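Local atomic coordinates of UPF0749 protein MT1873 (Mycobacterium tuberculosis, PDB entry 3GMG), a protein that is of unknown function but belongs to the UPF0749 (DUF881) family and is probably associated with the cell membrane, represented here by its C-terminal part. Residues Gly48-Arg62 and Val80-Leu93. Sequence-based numbering, arbitrary orientation.
Sequences GVAPEVMIDVINELR and VGVDTWVVGVPGSL
Val86 turns CG1 opposite its own amide nitrogen (chi1 -173°), which sets that methyl 3.8 Å from Pro51 CB, while CG2 lies against CG1 of Ile55, the two side chains running past each other in opposite directions. Pro51, in the first turn of the helix, is wedged into the bend of 86-93: its CG sits 3.3 Å from Gly88 O, and CD2 of Leu93 touches its CD from across the bend. The other branch of Leu93, CD1, reaches Met54 CB.

Pro90, in the type II turn 89-92, lays its ring on the backbone of Gly48, just ahead of the helix. Its CA-H points at Val49 O (CA to O 3.3 Å), and that carbonyl also receives a hydrogen bond from a water that in turn accepts one from Gly91 N.

At the far end of the helix, Arg62 stretches an extended chain from CG to NE toward the type I turn 81-84. Ile58 CG2 covers one face of the guanidinium, 3.5 Å above its plane and over its centre, and also meets Val80 CG1. Gly81 O lies in plane at the edge, 2.8 Å from Arg62 NH2 but at a poor angle for a hydrogen bond. NH1 donates a hydrogen bond to Asn59 OD1, and NH2 one to a second water that bridges to the carbonyls of Val82 and Thr84; these two bonds and the methyl restrict the group's rotation.

The contact thus joins helix 51-63 to strands 86-87 and 92-95 of the small three-stranded antiparallel sheet and to the turns flanking them, while Met54 and Leu93 rest on Tyr104, and Ile58 and Val80 on Ile71, in strands of the five-stranded sheet.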
ATOM      1  N   GLY A  48      -0.961 -26.314   5.329  1.00 18.71           N
ATOM      2  CA  GLY A  48       0.280 -25.930   4.679  1.00 18.80           C
ATOM      3  C   GLY A  48       0.319 -24.572   4.005  1.00 19.20           C
ATOM      4  O   GLY A  48       1.345 -24.224   3.447  1.00 19.34           O
ATOM      5  N   VAL A  49      -0.763 -23.785   4.076  1.00 18.31           N
ATOM      6  CA  VAL A  49      -0.810 -22.520   3.326  1.00 18.00           C
ATOM      7  C   VAL A  49      -0.170 -21.430   4.156  1.00 18.40           C
ATOM      8  O   VAL A  49      -0.687 -21.046   5.210  1.00 18.02           O
ATOM      9  CB  VAL A  49      -2.254 -22.140   2.896  1.00 17.46           C
ATOM     10  CG1 VAL A  49      -2.306 -20.707   2.312  1.00 18.84           C
ATOM     11  CG2 VAL A  49      -2.797 -23.146   1.903  1.00 17.12           C
ATOM     12  N   ALA A  50       0.964 -20.932   3.669  1.00 18.20           N
ATOM     13  CA  ALA A  50       1.740 -19.919   4.367  1.00 18.62           C
ATOM     14  C   ALA A  50       1.279 -18.502   4.029  1.00 18.89           C
ATOM     15  O   ALA A  50       0.543 -18.303   3.048  1.00 18.30           O
ATOM     16  CB  ALA A  50       3.231 -20.071   4.029  1.00 19.10           C
ATOM     17  N   PRO A  51       1.721 -17.508   4.812  1.00 19.66           N
ATOM     18  CA  PRO A  51       1.387 -16.103   4.531  1.00 19.95           C
ATOM     19  C   PRO A  51       1.610 -15.686   3.077  1.00 20.70           C
ATOM     20  O   PRO A  51       0.807 -14.924   2.530  1.00 19.73           O
ATOM     21  CB  PRO A  51       2.308 -15.322   5.467  1.00 21.02           C
ATOM     22  CG  PRO A  51       2.591 -16.266   6.581  1.00 21.09           C
ATOM     23  CD  PRO A  51       2.522 -17.642   6.049  1.00 19.63           C
ATOM     24  N   GLU A  52       2.675 -16.191   2.466  1.00 20.81           N
ATOM     25  CA  GLU A  52       3.056 -15.808   1.112  1.00 21.60           C
ATOM     26  C   GLU A  52       1.948 -16.120   0.118  1.00 20.74           C
ATOM     27  O   GLU A  52       1.707 -15.356  -0.831  1.00 20.26           O
ATOM     28  CB  GLU A  52       4.346 -16.548   0.708  1.00 22.28           C
ATOM     29  CG  GLU A  52       5.626 -16.012   1.371  1.00 26.32           C
ATOM     30  CD  GLU A  52       5.834 -16.425   2.834  1.00 30.26           C
ATOM     31  OE1 GLU A  52       6.718 -15.810   3.474  1.00 35.76           O
ATOM     32  OE2 GLU A  52       5.149 -17.341   3.353  1.00 29.27           O
ATOM     33  N   VAL A  53       1.287 -17.251   0.318  1.00 19.05           N
ATOM     34  CA  VAL A  53       0.209 -17.673  -0.564  1.00 18.99           C
ATOM     35  C   VAL A  53      -0.982 -16.721  -0.430  1.00 17.50           C
ATOM     36  O   VAL A  53      -1.587 -16.342  -1.431  1.00 17.25           O
ATOM     37  CB  VAL A  53      -0.245 -19.112  -0.283  1.00 19.36           C
ATOM     38  CG1 VAL A  53      -1.411 -19.499  -1.167  1.00 21.39           C
ATOM     39  CG2 VAL A  53       0.923 -20.083  -0.480  1.00 21.11           C
ATOM     40  N   MET A  54      -1.308 -16.318   0.794  1.00 16.03           N
ATOM     41  CA  MET A  54      -2.424 -15.395   0.982  1.00 15.67           C
ATOM     42  C   MET A  54      -2.102 -14.011   0.410  1.00 15.39           C
ATOM     43  O   MET A  54      -2.963 -13.337  -0.183  1.00 14.37           O
ATOM     44  CB  MET A  54      -2.854 -15.321   2.451  1.00 15.63           C
ATOM     45  CG  MET A  54      -4.089 -14.460   2.687  1.00 16.73           C
ATOM     46  SD  MET A  54      -5.655 -15.096   1.991  1.00 10.67           S
ATOM     47  CE  MET A  54      -6.036 -16.390   3.202  1.00 19.43           C
ATOM     48  N   ILE A  55      -0.853 -13.577   0.541  1.00 15.75           N
ATOM     49  CA  ILE A  55      -0.425 -12.327  -0.080  1.00 16.53           C
ATOM     50  C   ILE A  55      -0.564 -12.423  -1.614  1.00 16.09           C
ATOM     51  O   ILE A  55      -1.038 -11.482  -2.264  1.00 15.35           O
ATOM     52  CB  ILE A  55       1.033 -11.977   0.300  1.00 16.93           C
ATOM     53  CG1 ILE A  55       1.122 -11.615   1.780  1.00 18.09           C
ATOM     54  CG2 ILE A  55       1.547 -10.836  -0.573  1.00 18.93           C
ATOM     55  CD1 ILE A  55       2.511 -11.800   2.367  1.00 19.86           C
ATOM     56  N   ASP A  56      -0.174 -13.559  -2.189  1.00 16.39           N
ATOM     57  CA  ASP A  56      -0.359 -13.805  -3.636  1.00 17.32           C
ATOM     58  C   ASP A  56      -1.841 -13.756  -4.061  1.00 16.65           C
ATOM     59  O   ASP A  56      -2.177 -13.218  -5.125  1.00 16.62           O
ATOM     60  CB  ASP A  56       0.228 -15.160  -4.063  1.00 17.85           C
ATOM     61  CG  ASP A  56       1.760 -15.196  -4.047  1.00 21.80           C
ATOM     62  OD1 ASP A  56       2.419 -14.141  -3.953  1.00 25.42           O
ATOM     63  OD2 ASP A  56       2.297 -16.326  -4.121  1.00 26.52           O
ATOM     64  N   VAL A  57      -2.741 -14.316  -3.249  1.00 15.21           N
ATOM     65  CA  VAL A  57      -4.170 -14.260  -3.558  1.00 14.78           C
ATOM     66  C   VAL A  57      -4.598 -12.794  -3.674  1.00 14.20           C
ATOM     67  O   VAL A  57      -5.275 -12.397  -4.624  1.00 13.77           O
ATOM     68  CB  VAL A  57      -5.033 -14.962  -2.464  1.00 14.34           C
ATOM     69  CG1 VAL A  57      -6.523 -14.616  -2.642  1.00 16.55           C
ATOM     70  CG2 VAL A  57      -4.844 -16.468  -2.468  1.00 17.43           C
ATOM     71  N   ILE A  58      -4.211 -11.996  -2.700  1.00 14.20           N
ATOM     72  CA  ILE A  58      -4.611 -10.587  -2.646  1.00 14.66           C
ATOM     73  C   ILE A  58      -4.062  -9.849  -3.866  1.00 14.93           C
ATOM     74  O   ILE A  58      -4.778  -9.087  -4.520  1.00 14.85           O
ATOM     75  CB  ILE A  58      -4.115  -9.920  -1.345  1.00 15.15           C
ATOM     76  CG1 ILE A  58      -4.818 -10.521  -0.122  1.00 16.06           C
ATOM     77  CG2 ILE A  58      -4.359  -8.408  -1.367  1.00 16.24           C
ATOM     78  CD1 ILE A  58      -4.132 -10.152   1.177  1.00 19.56           C
ATOM     79  N   ASN A  59      -2.795 -10.077  -4.172  1.00 15.22           N
ATOM     80  CA  ASN A  59      -2.166  -9.354  -5.277  1.00 16.02           C
ATOM     81  C   ASN A  59      -2.697  -9.792  -6.632  1.00 15.32           C
ATOM     82  O   ASN A  59      -2.816  -8.978  -7.556  1.00 15.01           O
ATOM     83  CB  ASN A  59      -0.643  -9.504  -5.214  1.00 16.77           C
ATOM     84  CG  ASN A  59      -0.017  -8.627  -4.143  1.00 18.22           C
ATOM     85  OD1 ASN A  59      -0.553  -7.560  -3.828  1.00 24.01           O
ATOM     86  ND2 ASN A  59       1.116  -9.052  -3.600  1.00 22.85           N
ATOM     87  N   GLU A  60      -3.044 -11.067  -6.781  1.00 14.51           N
ATOM     88  CA  GLU A  60      -3.678 -11.543  -8.006  1.00 14.56           C
ATOM     89  C   GLU A  60      -5.045 -10.874  -8.200  1.00 14.54           C
ATOM     90  O   GLU A  60      -5.400 -10.445  -9.294  1.00 14.79           O
ATOM     91  CB  GLU A  60      -3.812 -13.074  -8.018  1.00 15.42           C
ATOM     92  CG  GLU A  60      -2.469 -13.752  -8.222  1.00 17.32           C
ATOM     93  CD  GLU A  60      -2.476 -15.227  -7.922  1.00 20.36           C
ATOM     94  OE1 GLU A  60      -3.545 -15.861  -8.039  1.00 21.80           O
ATOM     95  OE2 GLU A  60      -1.397 -15.743  -7.549  1.00 24.68           O
ATOM     96  N   LEU A  61      -5.828 -10.779  -7.130  1.00 14.02           N
ATOM     97  CA  LEU A  61      -7.137 -10.145  -7.205  1.00 14.10           C
ATOM     98  C   LEU A  61      -7.011  -8.654  -7.526  1.00 15.02           C
ATOM     99  O   LEU A  61      -7.779  -8.131  -8.327  1.00 14.97           O
ATOM    100  CB  LEU A  61      -7.939 -10.359  -5.908  1.00 13.45           C
ATOM    101  CG  LEU A  61      -8.364 -11.810  -5.645  1.00 13.72           C
ATOM    102  CD1 LEU A  61      -8.861 -11.923  -4.193  1.00 14.71           C
ATOM    103  CD2 LEU A  61      -9.413 -12.266  -6.655  1.00 14.53           C
ATOM    104  N   ARG A  62      -6.049  -7.994  -6.891  1.00 16.69           N
ATOM    105  CA  ARG A  62      -5.770  -6.590  -7.210  1.00 18.07           C
ATOM    106  C   ARG A  62      -5.380  -6.429  -8.661  1.00 18.15           C
ATOM    107  O   ARG A  62      -5.863  -5.497  -9.333  1.00 19.63           O
ATOM    108  CB  ARG A  62      -4.651  -6.060  -6.346  1.00 18.76           C
ATOM    109  CG  ARG A  62      -5.033  -5.838  -4.955  1.00 20.97           C
ATOM    110  CD  ARG A  62      -3.806  -5.467  -4.167  1.00 23.48           C
ATOM    111  NE  ARG A  62      -4.130  -5.031  -2.823  1.00 24.32           N
ATOM    112  CZ  ARG A  62      -3.305  -5.091  -1.784  1.00 24.55           C
ATOM    113  NH1 ARG A  62      -2.084  -5.599  -1.906  1.00 27.04           N
ATOM    114  NH2 ARG A  62      -3.717  -4.654  -0.605  1.00 25.25           N
ATOM    115  N   VAL A  80      -9.419  -5.727   3.481  1.00 12.52           N
ATOM    116  CA  VAL A  80      -8.086  -5.509   2.937  1.00 13.52           C
ATOM    117  C   VAL A  80      -7.919  -4.067   2.510  1.00 14.13           C
ATOM    118  O   VAL A  80      -8.833  -3.447   1.974  1.00 14.91           O
ATOM    119  CB  VAL A  80      -7.806  -6.445   1.738  1.00 13.29           C
ATOM    120  CG1 VAL A  80      -6.459  -6.143   1.090  1.00 13.75           C
ATOM    121  CG2 VAL A  80      -7.833  -7.890   2.191  1.00 14.74           C
ATOM    122  N   GLY A  81      -6.731  -3.528   2.788  1.00 15.16           N
ATOM    123  CA  GLY A  81      -6.338  -2.222   2.276  1.00 15.92           C
ATOM    124  C   GLY A  81      -4.917  -2.246   1.762  1.00 16.69           C
ATOM    125  O   GLY A  81      -4.239  -3.274   1.787  1.00 16.87           O
ATOM    126  N   VAL A  82      -4.462  -1.077   1.320  1.00 18.34           N
ATOM    127  CA  VAL A  82      -3.189  -0.971   0.610  1.00 19.17           C
ATOM    128  C   VAL A  82      -2.001  -1.411   1.469  1.00 19.46           C
ATOM    129  O   VAL A  82      -1.059  -2.008   0.961  1.00 19.34           O
ATOM    130  CB  VAL A  82      -2.987   0.462   0.052  1.00 19.68           C
ATOM    131  CG1 VAL A  82      -2.940   1.485   1.188  1.00 20.38           C
ATOM    132  CG2 VAL A  82      -1.729   0.519  -0.810  1.00 20.77           C
ATOM    133  N   ASP A  83      -2.090  -1.182   2.780  1.00 19.39           N
ATOM    134  CA  ASP A  83      -1.029  -1.557   3.710  1.00 20.34           C
ATOM    135  C   ASP A  83      -1.296  -2.846   4.469  1.00 20.24           C
ATOM    136  O   ASP A  83      -0.605  -3.147   5.439  1.00 21.27           O
ATOM    137  CB  ASP A  83      -0.732  -0.406   4.702  1.00 20.31           C
ATOM    138  CG  ASP A  83      -1.918  -0.043   5.604  1.00 23.78           C
ATOM    139  OD1 ASP A  83      -3.084  -0.344   5.282  1.00 23.61           O
ATOM    140  OD2 ASP A  83      -1.685   0.590   6.666  1.00 27.28           O
ATOM    141  N   THR A  84      -2.281  -3.628   4.021  1.00 19.97           N
ATOM    142  CA  THR A  84      -2.556  -4.905   4.656  1.00 20.30           C
ATOM    143  C   THR A  84      -1.332  -5.802   4.602  1.00 21.13           C
ATOM    144  O   THR A  84      -0.667  -5.886   3.575  1.00 22.12           O
ATOM    145  CB  THR A  84      -3.755  -5.609   3.995  1.00 19.51           C
ATOM    146  OG1 THR A  84      -4.957  -4.961   4.421  1.00 18.29           O
ATOM    147  CG2 THR A  84      -3.805  -7.088   4.385  1.00 19.29           C
ATOM    148  N   TRP A  85      -1.043  -6.449   5.726  1.00 22.08           N
ATOM    149  CA  TRP A  85       0.082  -7.376   5.835  1.00 23.08           C
ATOM    150  C   TRP A  85      -0.419  -8.717   6.320  1.00 22.13           C
ATOM    151  O   TRP A  85      -1.444  -8.791   6.997  1.00 21.38           O
ATOM    152  CB  TRP A  85       1.170  -6.840   6.791  1.00 23.82           C
ATOM    153  CG  TRP A  85       0.671  -6.302   8.126  1.00 26.39           C
ATOM    154  CD1 TRP A  85       0.449  -4.990   8.446  1.00 28.76           C
ATOM    155  CD2 TRP A  85       0.354  -7.056   9.313  1.00 27.76           C
ATOM    156  NE1 TRP A  85       0.006  -4.879   9.743  1.00 30.11           N
ATOM    157  CE2 TRP A  85      -0.063  -6.129  10.298  1.00 29.40           C
ATOM    158  CE3 TRP A  85       0.380  -8.420   9.635  1.00 28.80           C
ATOM    159  CZ2 TRP A  85      -0.451  -6.525  11.584  1.00 30.22           C
ATOM    160  CZ3 TRP A  85      -0.019  -8.816  10.911  1.00 29.12           C
ATOM    161  CH2 TRP A  85      -0.416  -7.868  11.870  1.00 29.69           C
ATOM    162  N   VAL A  86       0.307  -9.766   5.958  1.00 21.84           N
ATOM    163  CA  VAL A  86       0.010 -11.117   6.422  1.00 21.44           C
ATOM    164  C   VAL A  86       1.286 -11.737   6.984  1.00 21.78           C
ATOM    165  O   VAL A  86       2.311 -11.781   6.304  1.00 22.04           O
ATOM    166  CB  VAL A  86      -0.520 -12.011   5.283  1.00 21.26           C
ATOM    167  CG1 VAL A  86      -0.974 -13.365   5.831  1.00 21.54           C
ATOM    168  CG2 VAL A  86      -1.655 -11.308   4.525  1.00 21.41           C
ATOM    169  N   VAL A  87       1.201 -12.218   8.218  1.00 22.14           N
ATOM    170  CA  VAL A  87       2.317 -12.945   8.840  1.00 22.94           C
ATOM    171  C   VAL A  87       1.777 -14.222   9.461  1.00 23.36           C
ATOM    172  O   VAL A  87       0.579 -14.506   9.388  1.00 23.50           O
ATOM    173  CB  VAL A  87       3.053 -12.091   9.908  1.00 23.13           C
ATOM    174  CG1 VAL A  87       3.602 -10.814   9.297  1.00 23.75           C
ATOM    175  CG2 VAL A  87       2.147 -11.786  11.085  1.00 23.60           C
ATOM    176  N   GLY A  88       2.667 -15.016  10.043  1.00 23.35           N
ATOM    177  CA  GLY A  88       2.275 -16.216  10.733  1.00 23.28           C
ATOM    178  C   GLY A  88       2.745 -17.475  10.053  1.00 23.09           C
ATOM    179  O   GLY A  88       3.764 -17.487   9.367  1.00 23.76           O
ATOM    180  N   VAL A  89       1.981 -18.539  10.239  1.00 23.02           N
ATOM    181  CA  VAL A  89       2.362 -19.864   9.782  1.00 22.95           C
ATOM    182  C   VAL A  89       1.126 -20.584   9.256  1.00 22.43           C
ATOM    183  O   VAL A  89       0.004 -20.152   9.527  1.00 21.23           O
ATOM    184  CB  VAL A  89       2.981 -20.689  10.939  1.00 23.27           C
ATOM    185  CG1 VAL A  89       4.328 -20.086  11.368  1.00 24.51           C
ATOM    186  CG2 VAL A  89       2.020 -20.778  12.139  1.00 22.63           C
ATOM    187  N   PRO A  90       1.310 -21.677   8.502  1.00 22.05           N
ATOM    188  CA  PRO A  90       0.147 -22.468   8.126  1.00 21.81           C
ATOM    189  C   PRO A  90      -0.744 -22.801   9.325  1.00 21.65           C
ATOM    190  O   PRO A  90      -0.242 -23.159  10.410  1.00 21.83           O
ATOM    191  CB  PRO A  90       0.760 -23.711   7.501  1.00 22.21           C
ATOM    192  CG  PRO A  90       2.054 -23.221   6.913  1.00 22.05           C
ATOM    193  CD  PRO A  90       2.545 -22.143   7.842  1.00 22.56           C
ATOM    194  N   GLY A  91      -2.053 -22.637   9.148  1.00 21.05           N
ATOM    195  CA  GLY A  91      -3.034 -22.855  10.211  1.00 20.99           C
ATOM    196  C   GLY A  91      -3.312 -21.658  11.107  1.00 21.04           C
ATOM    197  O   GLY A  91      -4.310 -21.653  11.832  1.00 21.09           O
ATOM    198  N   SER A  92      -2.458 -20.638  11.062  1.00 20.72           N
ATOM    199  CA  SER A  92      -2.597 -19.467  11.922  1.00 21.13           C
ATOM    200  C   SER A  92      -1.964 -18.242  11.250  1.00 21.08           C
ATOM    201  O   SER A  92      -0.811 -17.884  11.500  1.00 21.17           O
ATOM    202  CB  SER A  92      -1.981 -19.749  13.317  1.00 21.19           C
ATOM    203  OG  SER A  92      -2.098 -18.617  14.161  1.00 25.16           O
ATOM    204  N   LEU A  93      -2.733 -17.614  10.355  1.00 20.67           N
ATOM    205  CA  LEU A  93      -2.289 -16.439   9.617  1.00 20.42           C
ATOM    206  C   LEU A  93      -2.826 -15.175  10.281  1.00 20.89           C
ATOM    207  O   LEU A  93      -4.045 -15.053  10.482  1.00 22.35           O
ATOM    208  CB  LEU A  93      -2.813 -16.497   8.178  1.00 20.06           C
ATOM    209  CG  LEU A  93      -2.394 -17.685   7.320  1.00 19.81           C
ATOM    210  CD1 LEU A  93      -2.974 -17.547   5.922  1.00 19.01           C
ATOM    211  CD2 LEU A  93      -0.885 -17.821   7.222  1.00 19.43           C
TER
HETATM  212  O   HOH W   1      -3.048 -21.803   6.544  1.00 16.79           O
HETATM  213  O   HOH W   2      -1.348  -5.271   0.883  1.00 35.52           O